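Local coordinates for penicillin-binding protein (Bacillus halodurans, PDB 3TG9) that probably binds penicillin-type beta-lactams and acts as a serine hydrolase or peptidase of the beta-lactamase family, at residues Trp14-Thr19 and Val310-Asn315; Ile31-Phe36 and Asn45-Arg50; Phe51-Gly56 and Val296-Ala301; Lys58-Ile63 and Glu235-Leu240; His187-Phe192 and Ala230-Glu235. All coordinates share one frame; numbering follows the deposited sequence.

Contact 1. Residues Trp14-Thr19 and Val310-Asn315; sequences WKLSGT and VVVCAN
Gly18 and Thr19 form two successive antiparallel bridges with Ala314 and Cys313, joining strands 18-24 and 308-314, first and last in chain order and neighbours in the large antiparallel sheet of the beta-lactamase fold. Thr19 and Cys313 form the hydrogen-bonded pair: Thr19 N reaches Cys313 O at 2.9 Å, and Cys313 N returns a straighter bond to Thr19 O, also 2.9 Å, with 167° at the hydrogen. Gly18 and Ala314 form the non-hydrogen-bonded pair beside them, and here the chains are tight, Gly18 CA lying 3.2 Å from Cys313 O in a CA-H...O contact. Leu16 spreads its two methyls over the last strand: CD1 meets Ala314 CB and CD2 meets Val312 CG1, each at 3.6 Å, with Val323 of helix 320-330 also against Leu16. CG swung anti to the backbone N (chi1 -175°) lays the branched end along the strand, giving each methyl its own partner. The looser side is Ser17, partly exposed, from which the chain leads back to the exposed Trp14 and Lys15, clear of the strand, where a Schellman motif ends helix 7-13. Asn315 N still bonds to Ser17 O; Asn315 ND2 donates to Leu203 O and Phe36 O, and OD1 also accepts from Asn45 ND2. Ser17 OG donates to Asn315 OD1 at 2.8 Å, in the carbonyl plane on a lone pair.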
# COMPACT_ATOMS: atom_id res chain seq x y z
N TRP B 14 16.29 -0.13 24.21
CA TRP B 14 14.93 -0.59 24.00
C TRP B 14 14.68 -1.02 22.56
O TRP B 14 13.56 -1.39 22.20
CB TRP B 14 13.93 0.49 24.43
CG TRP B 14 13.94 0.71 25.91
CD1 TRP B 14 14.55 1.73 26.59
CD2 TRP B 14 13.31 -0.12 26.90
NE1 TRP B 14 14.34 1.59 27.94
CE2 TRP B 14 13.58 0.46 28.16
CE3 TRP B 14 12.55 -1.29 26.84
CZ2 TRP B 14 13.11 -0.08 29.34
CZ3 TRP B 14 12.08 -1.83 28.03
CH2 TRP B 14 12.37 -1.23 29.26
N LYS B 15 15.73 -0.98 21.75
CA LYS B 15 15.65 -1.36 20.34
C LYS B 15 14.48 -0.65 19.66
O LYS B 15 13.61 -1.31 19.08
CB LYS B 15 15.48 -2.88 20.19
CG LYS B 15 16.38 -3.71 21.09
CD LYS B 15 17.85 -3.47 20.79
CE LYS B 15 18.74 -4.22 21.78
NZ LYS B 15 20.18 -3.93 21.56
N LEU B 16 14.46 0.68 19.72
CA LEU B 16 13.35 1.43 19.17
C LEU B 16 13.70 2.05 17.83
O LEU B 16 14.59 2.90 17.75
CB LEU B 16 12.88 2.53 20.13
CG LEU B 16 11.63 3.29 19.66
CD1 LEU B 16 10.41 2.39 19.72
CD2 LEU B 16 11.39 4.54 20.49
N SER B 17 12.98 1.64 16.79
CA SER B 17 13.10 2.28 15.49
C SER B 17 12.16 3.47 15.42
O SER B 17 10.93 3.32 15.41
CB SER B 17 12.77 1.29 14.37
OG SER B 17 12.75 1.95 13.11
N GLY B 18 12.74 4.66 15.40
CA GLY B 18 11.97 5.88 15.27
C GLY B 18 12.84 7.08 15.61
O GLY B 18 14.06 7.05 15.42
N THR B 19 12.21 8.13 16.12
CA THR B 19 12.90 9.34 16.55
C THR B 19 12.33 9.84 17.88
O THR B 19 11.13 10.09 18.01
CB THR B 19 12.76 10.45 15.51
OG1 THR B 19 13.44 10.06 14.31
CG2 THR B 19 13.35 11.76 16.04
N VAL B 310 8.67 16.01 25.76
CA VAL B 310 9.19 14.75 25.24
C VAL B 310 8.34 14.31 24.04
O VAL B 310 7.13 14.50 24.01
CB VAL B 310 9.24 13.64 26.31
CG1 VAL B 310 9.77 12.33 25.72
CG2 VAL B 310 10.11 14.08 27.48
N VAL B 311 8.99 13.77 23.02
CA VAL B 311 8.29 13.26 21.85
C VAL B 311 8.94 11.95 21.50
O VAL B 311 10.15 11.90 21.29
CB VAL B 311 8.40 14.21 20.65
CG1 VAL B 311 7.62 13.67 19.48
CG2 VAL B 311 7.91 15.61 21.02
N VAL B 312 8.16 10.88 21.46
CA VAL B 312 8.68 9.60 20.96
C VAL B 312 7.84 9.12 19.78
O VAL B 312 6.68 8.76 19.93
CB VAL B 312 8.72 8.53 22.07
CG1 VAL B 312 9.38 7.27 21.57
CG2 VAL B 312 9.48 9.07 23.30
N CYS B 313 8.44 9.16 18.59
CA CYS B 313 7.80 8.64 17.38
C CYS B 313 8.46 7.32 17.00
O CYS B 313 9.68 7.19 17.06
CB CYS B 313 7.94 9.64 16.23
SG CYS B 313 7.06 11.20 16.44
N ALA B 314 7.66 6.32 16.63
CA ALA B 314 8.22 5.05 16.19
C ALA B 314 7.42 4.44 15.03
O ALA B 314 6.19 4.49 15.03
CB ALA B 314 8.30 4.07 17.33
N ASN B 315 8.14 3.88 14.06
CA ASN B 315 7.50 3.15 12.95
C ASN B 315 7.50 1.65 13.20
O ASN B 315 7.74 0.86 12.29
CB ASN B 315 8.09 3.53 11.57
CG ASN B 315 9.52 3.02 11.36
OD1 ASN B 315 10.36 3.07 12.26
ND2 ASN B 315 9.81 2.55 10.13

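Contact 2. Residues Ile31-Phe36 and Asn45-Arg50; sequences IASLGF and NEHHTR
Asn45 reaches back to the end of strand 30-34 and grips it twice. Its backbone N donates to Gly35 O at 2.8 Å, while its side-chain ND2 donates to Leu34 O at 2.9 Å, an acceptor lying close to the amide plane. The amide is brought there by CG set anti to the carbonyl carbon (chi1 -78°). ND2 has a further partner in Asn315 OD1, so this buried amide nitrogen joins the edge strand to the residue just past strand 308-314. Water 1 gives its protons to Gly35 O and to Asn45 O, the latter at 2.6 Å; Gly35 O is thereby held by two donors, and the carbonyl of Asn45 has its own.

Farther along, Ser33 CB packs 3.2 Å from Asn45 O, and the serine hydroxyl finds its partner in Thr19 OG1 on the neighbouring strand 18-24. Thr19 OG1 also bonds to Glu46 O. Glu46 N is taken up inside its own loop by Thr49 OG1, a nearly straight bond of 2.7 Å that braces the type I turn Glu46-Thr49.

At the partly exposed end the contact turns to packing on a ring. Ile31 CG2 sits over the centre of the His47 ring, 3.6 Å from its centroid and 12° off the normal, a CH-pi contact, while Ser33 OG lies at the edge of the same ring. With two acceptors, Leu34 O and Asn315 OD1, on ND2, the rotation of the Asn45 amide should be fixed, whereas His47 is placed by face packing with no hydrogen bond across the contact.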
# COMPACT_ATOMS: atom_id res chain seq x y z
N ILE B 31 17.83 15.35 20.21
CA ILE B 31 17.07 14.59 19.23
C ILE B 31 17.85 13.37 18.78
O ILE B 31 19.04 13.46 18.49
CB ILE B 31 16.72 15.44 18.00
CG1 ILE B 31 16.14 16.78 18.44
CG2 ILE B 31 15.77 14.67 17.08
CD1 ILE B 31 15.53 17.58 17.32
N ALA B 32 17.18 12.22 18.73
CA ALA B 32 17.87 10.98 18.40
C ALA B 32 17.04 10.04 17.52
O ALA B 32 15.89 9.71 17.85
CB ALA B 32 18.32 10.26 19.66
N SER B 33 17.63 9.61 16.40
CA SER B 33 16.95 8.67 15.52
C SER B 33 17.64 7.31 15.52
O SER B 33 18.86 7.23 15.68
CB SER B 33 16.87 9.24 14.12
OG SER B 33 16.15 10.45 14.12
N LEU B 34 16.85 6.25 15.37
CA LEU B 34 17.39 4.89 15.25
C LEU B 34 16.54 4.05 14.29
O LEU B 34 15.41 4.41 13.97
CB LEU B 34 17.47 4.22 16.63
CG LEU B 34 18.24 2.91 16.76
CD1 LEU B 34 19.74 3.13 16.55
CD2 LEU B 34 17.98 2.29 18.12
N GLY B 35 17.09 2.93 13.83
CA GLY B 35 16.36 2.03 12.96
C GLY B 35 16.12 2.60 11.57
O GLY B 35 16.63 3.67 11.23
N PHE B 36 15.33 1.88 10.78
CA PHE B 36 15.03 2.30 9.41
C PHE B 36 13.62 2.83 9.19
O PHE B 36 12.62 2.18 9.57
CB PHE B 36 15.30 1.16 8.42
CG PHE B 36 16.75 0.85 8.27
CD1 PHE B 36 17.56 1.64 7.49
CD2 PHE B 36 17.32 -0.23 8.93
CE1 PHE B 36 18.90 1.37 7.36
CE2 PHE B 36 18.67 -0.50 8.81
CZ PHE B 36 19.46 0.30 8.02
N ASN B 45 15.96 5.96 9.72
CA ASN B 45 15.20 7.00 10.38
C ASN B 45 16.14 8.14 10.72
O ASN B 45 17.23 7.91 11.25
CB ASN B 45 14.57 6.47 11.66
CG ASN B 45 13.34 5.65 11.40
OD1 ASN B 45 12.45 6.07 10.68
ND2 ASN B 45 13.28 4.46 11.98
N GLU B 46 15.73 9.37 10.40
CA GLU B 46 16.51 10.55 10.77
C GLU B 46 15.65 11.57 11.54
O GLU B 46 14.48 11.32 11.80
CB GLU B 46 17.12 11.20 9.53
CG GLU B 46 16.11 11.81 8.59
CD GLU B 46 16.57 13.14 8.03
OE1 GLU B 46 17.37 13.83 8.71
OE2 GLU B 46 16.14 13.51 6.91
N HIS B 47 16.23 12.72 11.88
CA HIS B 47 15.50 13.71 12.67
C HIS B 47 14.29 14.27 11.91
O HIS B 47 13.28 14.62 12.52
CB HIS B 47 16.41 14.87 13.12
CG HIS B 47 17.54 14.44 14.02
ND1 HIS B 47 18.38 15.35 14.64
CD2 HIS B 47 17.95 13.22 14.41
CE1 HIS B 47 19.27 14.69 15.36
NE2 HIS B 47 19.03 13.39 15.24
N HIS B 48 14.37 14.33 10.59
CA HIS B 48 13.32 14.99 9.83
C HIS B 48 12.34 14.01 9.19
O HIS B 48 11.47 14.40 8.41
CB HIS B 48 13.92 15.95 8.80
CG HIS B 48 14.80 16.99 9.41
ND1 HIS B 48 16.16 16.84 9.53
CD2 HIS B 48 14.50 18.18 9.98
CE1 HIS B 48 16.68 17.90 10.13
NE2 HIS B 48 15.69 18.73 10.41
N THR B 49 12.48 12.74 9.54
CA THR B 49 11.57 11.69 9.09
C THR B 49 10.19 11.92 9.68
O THR B 49 10.05 12.13 10.89
CB THR B 49 12.04 10.32 9.59
OG1 THR B 49 13.39 10.08 9.19
CG2 THR B 49 11.15 9.22 9.06
N ARG B 50 9.16 11.87 8.83
CA ARG B 50 7.78 11.95 9.31
C ARG B 50 7.25 10.60 9.75
O ARG B 50 7.45 9.59 9.08
CB ARG B 50 6.86 12.50 8.23
CG ARG B 50 7.00 13.97 8.03
CD ARG B 50 7.82 14.26 6.78
NE ARG B 50 7.43 15.57 6.29
CZ ARG B 50 7.31 15.89 5.02
NH1 ARG B 50 7.60 15.00 4.08
NH2 ARG B 50 6.93 17.13 4.70
O HOH W 1 18.41 5.78 12.08

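Contact 3. Residues Phe51-Gly56 and Val296-Ala301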
# COMPACT_ATOMS: atom_id res chain seq x y z
N PHE B 51 6.55 10.60 10.89
CA PHE B 51 5.97 9.39 11.45
C PHE B 51 4.47 9.54 11.63
O PHE B 51 3.99 10.61 12.00
CB PHE B 51 6.59 9.07 12.81
CG PHE B 51 8.05 8.72 12.75
CD1 PHE B 51 8.45 7.40 12.66
CD2 PHE B 51 9.02 9.71 12.81
CE1 PHE B 51 9.79 7.06 12.63
CE2 PHE B 51 10.36 9.39 12.78
CZ PHE B 51 10.74 8.06 12.69
N GLY B 52 3.72 8.47 11.36
CA GLY B 52 2.31 8.44 11.70
C GLY B 52 2.20 8.37 13.21
O GLY B 52 3.04 7.75 13.87
N ILE B 53 1.17 9.00 13.78
CA ILE B 53 1.05 9.06 15.25
C ILE B 53 -0.26 8.50 15.82
O ILE B 53 -0.54 8.65 17.02
CB ILE B 53 1.26 10.51 15.76
CG1 ILE B 53 0.05 11.39 15.43
CG2 ILE B 53 2.53 11.12 15.15
CD1 ILE B 53 0.24 12.85 15.86
N ALA B 54 -1.05 7.84 14.97
CA ALA B 54 -2.28 7.22 15.43
C ALA B 54 -3.13 8.22 16.22
O ALA B 54 -3.28 9.37 15.79
CB ALA B 54 -1.97 6.00 16.26
N SER B 55 -3.65 7.80 17.37
CA SER B 55 -4.48 8.64 18.24
C SER B 55 -3.80 9.90 18.81
O SER B 55 -4.45 10.74 19.42
CB SER B 55 -5.04 7.83 19.42
OG SER B 55 -6.07 6.95 18.99
N GLY B 56 -2.49 10.04 18.63
CA GLY B 56 -1.82 11.23 19.11
C GLY B 56 -2.49 12.50 18.63
O GLY B 56 -2.49 13.51 19.34
N VAL B 296 2.79 1.29 14.21
CA VAL B 296 2.90 2.65 14.74
C VAL B 296 2.76 2.71 16.26
O VAL B 296 1.86 2.09 16.83
CB VAL B 296 1.76 3.52 14.20
CG1 VAL B 296 1.73 4.86 14.92
CG2 VAL B 296 1.88 3.71 12.70
N CYS B 297 3.64 3.46 16.91
CA CYS B 297 3.41 3.87 18.30
C CYS B 297 4.00 5.26 18.56
O CYS B 297 4.89 5.72 17.85
CB CYS B 297 3.89 2.83 19.31
SG CYS B 297 5.67 2.54 19.33
N PHE B 298 3.48 5.93 19.58
CA PHE B 298 3.72 7.35 19.76
C PHE B 298 3.39 7.75 21.20
O PHE B 298 2.34 7.39 21.71
CB PHE B 298 2.84 8.13 18.80
CG PHE B 298 2.91 9.63 18.96
CD1 PHE B 298 4.05 10.34 18.56
CD2 PHE B 298 1.84 10.34 19.48
CE1 PHE B 298 4.11 11.71 18.67
CE2 PHE B 298 1.89 11.71 19.59
CZ PHE B 298 3.04 12.40 19.19
N HIS B 299 4.30 8.48 21.84
CA HIS B 299 4.03 9.07 23.15
C HIS B 299 4.64 10.45 23.15
O HIS B 299 5.77 10.62 22.73
CB HIS B 299 4.65 8.26 24.28
CG HIS B 299 3.78 7.15 24.77
ND1 HIS B 299 3.94 5.84 24.37
CD2 HIS B 299 2.73 7.15 25.63
CE1 HIS B 299 3.02 5.09 24.95
NE2 HIS B 299 2.28 5.86 25.72
N SER B 300 3.87 11.42 23.62
CA SER B 300 4.40 12.78 23.71
C SER B 300 3.77 13.49 24.90
O SER B 300 2.61 13.25 25.24
CB SER B 300 4.14 13.54 22.42
OG SER B 300 4.99 14.66 22.32
N ALA B 301 4.53 14.39 25.53
CA ALA B 301 4.09 15.01 26.76
C ALA B 301 4.72 16.38 27.00
O ALA B 301 5.81 16.67 26.52
CB ALA B 301 4.38 14.10 27.94
O HOH W 2 4.82 7.82 15.96
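The loop that leads from strand 51-52 into helix 58-70 packs here against strand 296-303 of the large sheet, beside a probable SxxK active-site motif of the beta-lactamase and penicillin-binding protein family. Ser55 and Lys58 fit that motif, with Tyr152 as a likely partner: Ser55 OG bonds to Tyr152 OH and, weakly, to Lys58 NZ. Ser55 itself does not touch the strand; the residues flanking it do.

Phe298 carries much of the contact. Its CG lies anti to the backbone N (chi1 175°), which lays the ring alongside Ile53, the two side chains pointing the same way. Ile53 CB stands over one face, offset toward the rim, 3.8 Å from the ring centroid and 14° off the normal, a CH-pi contact. Its branch methyl CG2 follows the same ring out to CD1 of Phe298, also at 3.8 Å. In the 3-10 turn that follows, Gly56 CA comes within 3.8 Å of Phe298 CE2, and Gly56 N closes back on Ile53 O at 2.9 Å, so the turn carrying Ser55 has Ile53 and Gly56, at its two ends, on the Phe298 ring.

Val296 serves the near end of the strand. Its CG1 touches Ala54 CB at 4.1 Å and comes closer still to the backbone at Gly52. No direct hydrogen bond joins the two segments; one water does so, donating to Gly52 O at 2.7 Å and to Cys297 O at 2.8 Å.

Contact 4. Residues Lys58-Ile63 and Glu235-Leu240; sequences KLFTAI and EDMMKL
Helices 58-63 and 235-240 run in broadly the same direction, their axes 34° apart and 13.0 Å from each other at closest approach, a separation bridged by long side chains. The nearest CA atoms, those of Phe60 and Leu240, are 9.1 Å apart.

Leu240 meets three residues of the other helix. Its CD1 presses on the Phe60 ring at CE1, 3.3 Å away, approaching obliquely, and reaches Ile63 CD1 more distantly, at 4.4 Å. The second methyl, CD2, meets Leu59 CD2 at 3.9 Å, where the two side chains, pointing opposite ways, overlap alongside. In Leu240, CG anti to the backbone N (chi1 176°) sends both methyls out across the gap between the helices.

Met237 comes to the same phenyl ring from the edge. Its SD lies near the ring plane, 4.1 Å from Phe60 CZ and 5.4 Å from the centroid, a Met-aromatic contact made with the rim and not the face. A bend at chi2 (63°) turns the sulfur toward the ring.

Helix 58-70 is the one whose first turn carries the lysine of the probable SxxK motif, and this Lys58 faces elsewhere, with NZ bonded to Tyr152 OH, Asn154 OD1 and Asp227 O. The apolar side described here instead looks toward helix 234-245, all five touching residues being buried. Helix 172-182 closes in as well: Phe181 meets the Phe60 ring nearly at right angles, and Val180 touches both Ile63 and Leu240.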
# COMPACT_ATOMS: atom_id res chain seq x y z
N LYS B 58 -5.64 13.22 18.01
CA LYS B 58 -6.93 13.60 18.58
C LYS B 58 -6.83 14.97 19.23
O LYS B 58 -7.81 15.71 19.29
CB LYS B 58 -7.41 12.58 19.61
CG LYS B 58 -8.02 11.32 19.02
CD LYS B 58 -8.82 10.54 20.07
CE LYS B 58 -9.61 9.43 19.41
NZ LYS B 58 -8.71 8.36 18.91
N LEU B 59 -5.63 15.30 19.72
CA LEU B 59 -5.35 16.62 20.29
C LEU B 59 -5.55 17.75 19.28
O LEU B 59 -6.06 18.82 19.65
CB LEU B 59 -3.92 16.68 20.84
CG LEU B 59 -3.44 18.03 21.38
CD1 LEU B 59 -4.38 18.58 22.44
CD2 LEU B 59 -2.04 17.90 21.94
N PHE B 60 -5.14 17.53 18.03
CA PHE B 60 -5.28 18.53 16.98
C PHE B 60 -6.76 18.74 16.69
O PHE B 60 -7.20 19.84 16.36
CB PHE B 60 -4.59 18.12 15.67
CG PHE B 60 -3.17 17.61 15.84
CD1 PHE B 60 -2.48 17.80 17.02
CD2 PHE B 60 -2.53 16.96 14.79
CE1 PHE B 60 -1.18 17.32 17.17
CE2 PHE B 60 -1.24 16.48 14.93
CZ PHE B 60 -0.56 16.66 16.13
N THR B 61 -7.54 17.66 16.80
CA THR B 61 -8.98 17.75 16.60
C THR B 61 -9.60 18.60 17.70
O THR B 61 -10.44 19.45 17.44
CB THR B 61 -9.63 16.36 16.60
OG1 THR B 61 -8.99 15.54 15.61
CG2 THR B 61 -11.11 16.46 16.28
N ALA B 62 -9.15 18.39 18.94
CA ALA B 62 -9.67 19.16 20.07
C ALA B 62 -9.27 20.62 19.94
O ALA B 62 -10.08 21.52 20.18
CB ALA B 62 -9.17 18.59 21.37
N ILE B 63 -8.03 20.87 19.55
CA ILE B 63 -7.55 22.23 19.36
C ILE B 63 -8.42 22.94 18.31
O ILE B 63 -8.84 24.08 18.50
CB ILE B 63 -6.08 22.24 18.89
CG1 ILE B 63 -5.17 21.64 19.96
CG2 ILE B 63 -5.63 23.66 18.53
CD1 ILE B 63 -3.69 21.67 19.58
N GLU B 235 10.25 17.14 16.06
CA GLU B 235 10.39 18.56 16.36
C GLU B 235 9.14 19.38 16.00
O GLU B 235 8.84 20.35 16.68
CB GLU B 235 11.64 19.15 15.69
CG GLU B 235 11.90 20.58 16.12
CD GLU B 235 13.26 21.09 15.68
OE1 GLU B 235 13.92 20.42 14.85
OE2 GLU B 235 13.67 22.17 16.18
N ASP B 236 8.42 19.00 14.95
CA ASP B 236 7.11 19.58 14.73
C ASP B 236 6.14 19.26 15.89
O ASP B 236 5.24 20.04 16.19
CB ASP B 236 6.51 19.12 13.39
CG ASP B 236 6.84 20.06 12.23
OD1 ASP B 236 7.73 20.93 12.39
OD2 ASP B 236 6.21 19.93 11.16
N MET B 237 6.31 18.11 16.54
CA MET B 237 5.46 17.82 17.70
C MET B 237 5.90 18.69 18.86
O MET B 237 5.07 19.22 19.61
CB MET B 237 5.49 16.34 18.11
CG MET B 237 4.44 16.00 19.18
SD MET B 237 2.76 16.26 18.56
CE MET B 237 1.81 16.43 20.09
N MET B 238 7.20 18.87 19.00
CA MET B 238 7.73 19.81 19.99
C MET B 238 7.14 21.19 19.74
O MET B 238 6.66 21.85 20.65
CB MET B 238 9.25 19.86 19.90
CG MET B 238 9.88 20.82 20.91
SD MET B 238 11.52 21.33 20.39
CE MET B 238 11.11 22.69 19.30
N LYS B 239 7.18 21.65 18.49
CA LYS B 239 6.64 22.96 18.16
C LYS B 239 5.15 23.05 18.47
O LYS B 239 4.63 24.13 18.73
CB LYS B 239 6.86 23.30 16.69
CG LYS B 239 8.31 23.53 16.29
CD LYS B 239 8.40 23.98 14.83
CE LYS B 239 9.82 23.85 14.29
NZ LYS B 239 10.85 24.26 15.30
N LEU B 240 4.45 21.92 18.39
CA LEU B 240 3.01 21.94 18.64
C LEU B 240 2.69 22.21 20.11
O LEU B 240 1.79 22.98 20.44
CB LEU B 240 2.32 20.66 18.15
CG LEU B 240 0.84 20.73 18.54
CD1 LEU B 240 -0.11 20.41 17.43
CD2 LEU B 240 0.56 19.90 19.80

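Contact 5. Residues His187-Phe192 and Ala230-Glu235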
# COMPACT_ATOMS: atom_id res chain seq x y z
N HIS B 187 5.84 22.93 9.51
CA HIS B 187 5.85 22.86 8.05
C HIS B 187 6.21 21.47 7.49
O HIS B 187 6.18 21.27 6.29
CB HIS B 187 6.82 23.90 7.46
CG HIS B 187 6.77 25.23 8.15
ND1 HIS B 187 5.77 26.15 7.90
CD2 HIS B 187 7.58 25.79 9.07
CE1 HIS B 187 5.98 27.22 8.65
NE2 HIS B 187 7.07 27.03 9.37
N GLU B 188 6.54 20.53 8.37
CA GLU B 188 6.86 19.18 7.95
C GLU B 188 5.81 18.15 8.35
O GLU B 188 6.11 16.96 8.45
CB GLU B 188 8.21 18.76 8.52
CG GLU B 188 9.38 19.59 8.05
CD GLU B 188 10.69 18.83 8.15
OE1 GLU B 188 11.63 19.34 8.79
OE2 GLU B 188 10.77 17.71 7.60
N SER B 189 4.58 18.60 8.56
CA SER B 189 3.51 17.74 9.06
C SER B 189 2.31 17.77 8.14
O SER B 189 2.09 18.75 7.44
CB SER B 189 3.07 18.19 10.47
OG SER B 189 4.08 17.92 11.42
N GLY B 190 1.52 16.70 8.17
CA GLY B 190 0.35 16.61 7.31
C GLY B 190 -0.41 15.30 7.41
O GLY B 190 0.02 14.32 8.05
N TYR B 191 -1.58 15.28 6.78
CA TYR B 191 -2.38 14.08 6.69
C TYR B 191 -2.06 13.42 5.36
O TYR B 191 -2.76 13.62 4.37
CB TYR B 191 -3.86 14.42 6.84
CG TYR B 191 -4.18 14.95 8.22
CD1 TYR B 191 -4.79 14.13 9.16
CD2 TYR B 191 -3.85 16.24 8.60
CE1 TYR B 191 -5.08 14.59 10.42
CE2 TYR B 191 -4.14 16.71 9.88
CZ TYR B 191 -4.75 15.87 10.78
OH TYR B 191 -5.04 16.29 12.06
N PHE B 192 -0.95 12.68 5.35
CA PHE B 192 -0.47 12.05 4.13
C PHE B 192 -1.25 10.76 3.88
O PHE B 192 -1.68 10.09 4.83
CB PHE B 192 1.03 11.72 4.23
CG PHE B 192 1.89 12.88 4.61
CD1 PHE B 192 1.57 14.16 4.18
CD2 PHE B 192 3.03 12.70 5.38
CE1 PHE B 192 2.37 15.24 4.53
CE2 PHE B 192 3.83 13.77 5.73
CZ PHE B 192 3.50 15.04 5.31
N ALA B 230 -2.39 11.12 11.64
CA ALA B 230 -1.62 12.23 11.08
C ALA B 230 -0.12 11.96 11.18
O ALA B 230 0.32 11.10 11.95
CB ALA B 230 -1.97 13.54 11.76
N TYR B 231 0.67 12.70 10.39
CA TYR B 231 2.12 12.54 10.38
C TYR B 231 2.80 13.81 10.89
O TYR B 231 2.37 14.91 10.58
CB TYR B 231 2.63 12.28 8.96
CG TYR B 231 2.30 10.90 8.38
CD1 TYR B 231 3.25 9.89 8.36
CD2 TYR B 231 1.05 10.63 7.83
CE1 TYR B 231 2.97 8.63 7.83
CE2 TYR B 231 0.76 9.36 7.28
CZ TYR B 231 1.73 8.38 7.28
OH TYR B 231 1.47 7.13 6.74
N VAL B 232 3.86 13.64 11.68
CA VAL B 232 4.68 14.77 12.09
C VAL B 232 6.11 14.28 12.23
O VAL B 232 6.36 13.08 12.22
CB VAL B 232 4.25 15.34 13.46
CG1 VAL B 232 2.80 15.80 13.43
CG2 VAL B 232 4.47 14.31 14.55
N THR B 233 7.03 15.24 12.34
CA THR B 233 8.39 14.96 12.80
C THR B 233 8.42 15.24 14.29
O THR B 233 7.57 15.98 14.80
CB THR B 233 9.40 15.90 12.13
OG1 THR B 233 9.06 17.26 12.46
CG2 THR B 233 9.39 15.74 10.61
N ALA B 234 9.39 14.67 15.00
CA ALA B 234 9.51 14.87 16.45
C ALA B 234 9.49 16.35 16.81
O ALA B 234 8.80 16.77 17.76
CB ALA B 234 10.78 14.22 16.98
N GLU B 235 10.25 17.14 16.06
CA GLU B 235 10.39 18.56 16.36
C GLU B 235 9.14 19.38 16.00
O GLU B 235 8.84 20.35 16.68
CB GLU B 235 11.64 19.15 15.69
CG GLU B 235 11.90 20.58 16.12
CD GLU B 235 13.26 21.09 15.68
OE1 GLU B 235 13.92 20.42 14.85
OE2 GLU B 235 13.67 22.17 16.18
O HOH W 3 -1.27 7.29 5.78
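A single antiparallel bridge, Gly190 with Tyr231, ties the loop after helix 172-182 to the short strand 231-232, just ahead of helix 234-245. Gly190 N donates to Tyr231 O at 3.1 Å, and Tyr231 N answers to Gly190 O at 2.9 Å. Strand 231-232 also pairs with 51-52, through Phe51 and Ile53, so the loop extends that two-stranded sheet by one bridge on its other edge.

Aromatic groups pack about the bridge. The Phe192 and Tyr231 rings have planes 29° apart but are slid past one another, their centroids 5.2 Å apart, so they barely overlap; the nearest atoms are Phe192 CD2 and Tyr231 CG at 3.6 Å. Tyr191 turns one face to Ala230, whose CB stands 3.9 Å from the ring centroid in a CH-pi contact offset toward the rim. A water links the Phe192 backbone carbonyl O, to which it donates, with Tyr231 OH at 2.9 Å.

Toward the helix the two segments meet by van der Waals contact: Ser189 OG lies 3.2 Å from Val232 CG1, and Glu188 CB 3.9 Å from Thr233 CG2. The hydrogen bonds here go to Asp236, whose OD2 takes Ser189 OG and the N-H of Glu188. Thr233 is the N-cap: OG1, held between its backbone N and carbonyl carbon (chi1 60°), accepts from Asp236 N. Asp236 thus secures both loop and cap, and its negative charge near the helix start is probably favoured by the helix dipole.

Contacts 1, 2 and 3 each have at least one segment on the large sheet: strand 18-24 of contact 1 lies between strand 30-34 of contact 2 and strand 308-314, the centres of contacts 1 and 2 being about 8 Å apart, and Val312 N bonds to His299 O between contacts 1 and 3. Contact 5 meets contact 3 where Phe51 N bonds to Val232 O at 2.8 Å, and it shares Glu235 and helix 234-245 with contact 4. Arg50 NE, bonded to Glu188 O, ties contact 2 to contact 5. Ser55 and Lys58 of the probable SxxK site lie in segments 51-56 and 58-63, though neither makes the contact itself; the centres of contacts 3 and 4 are about 11 Å apart.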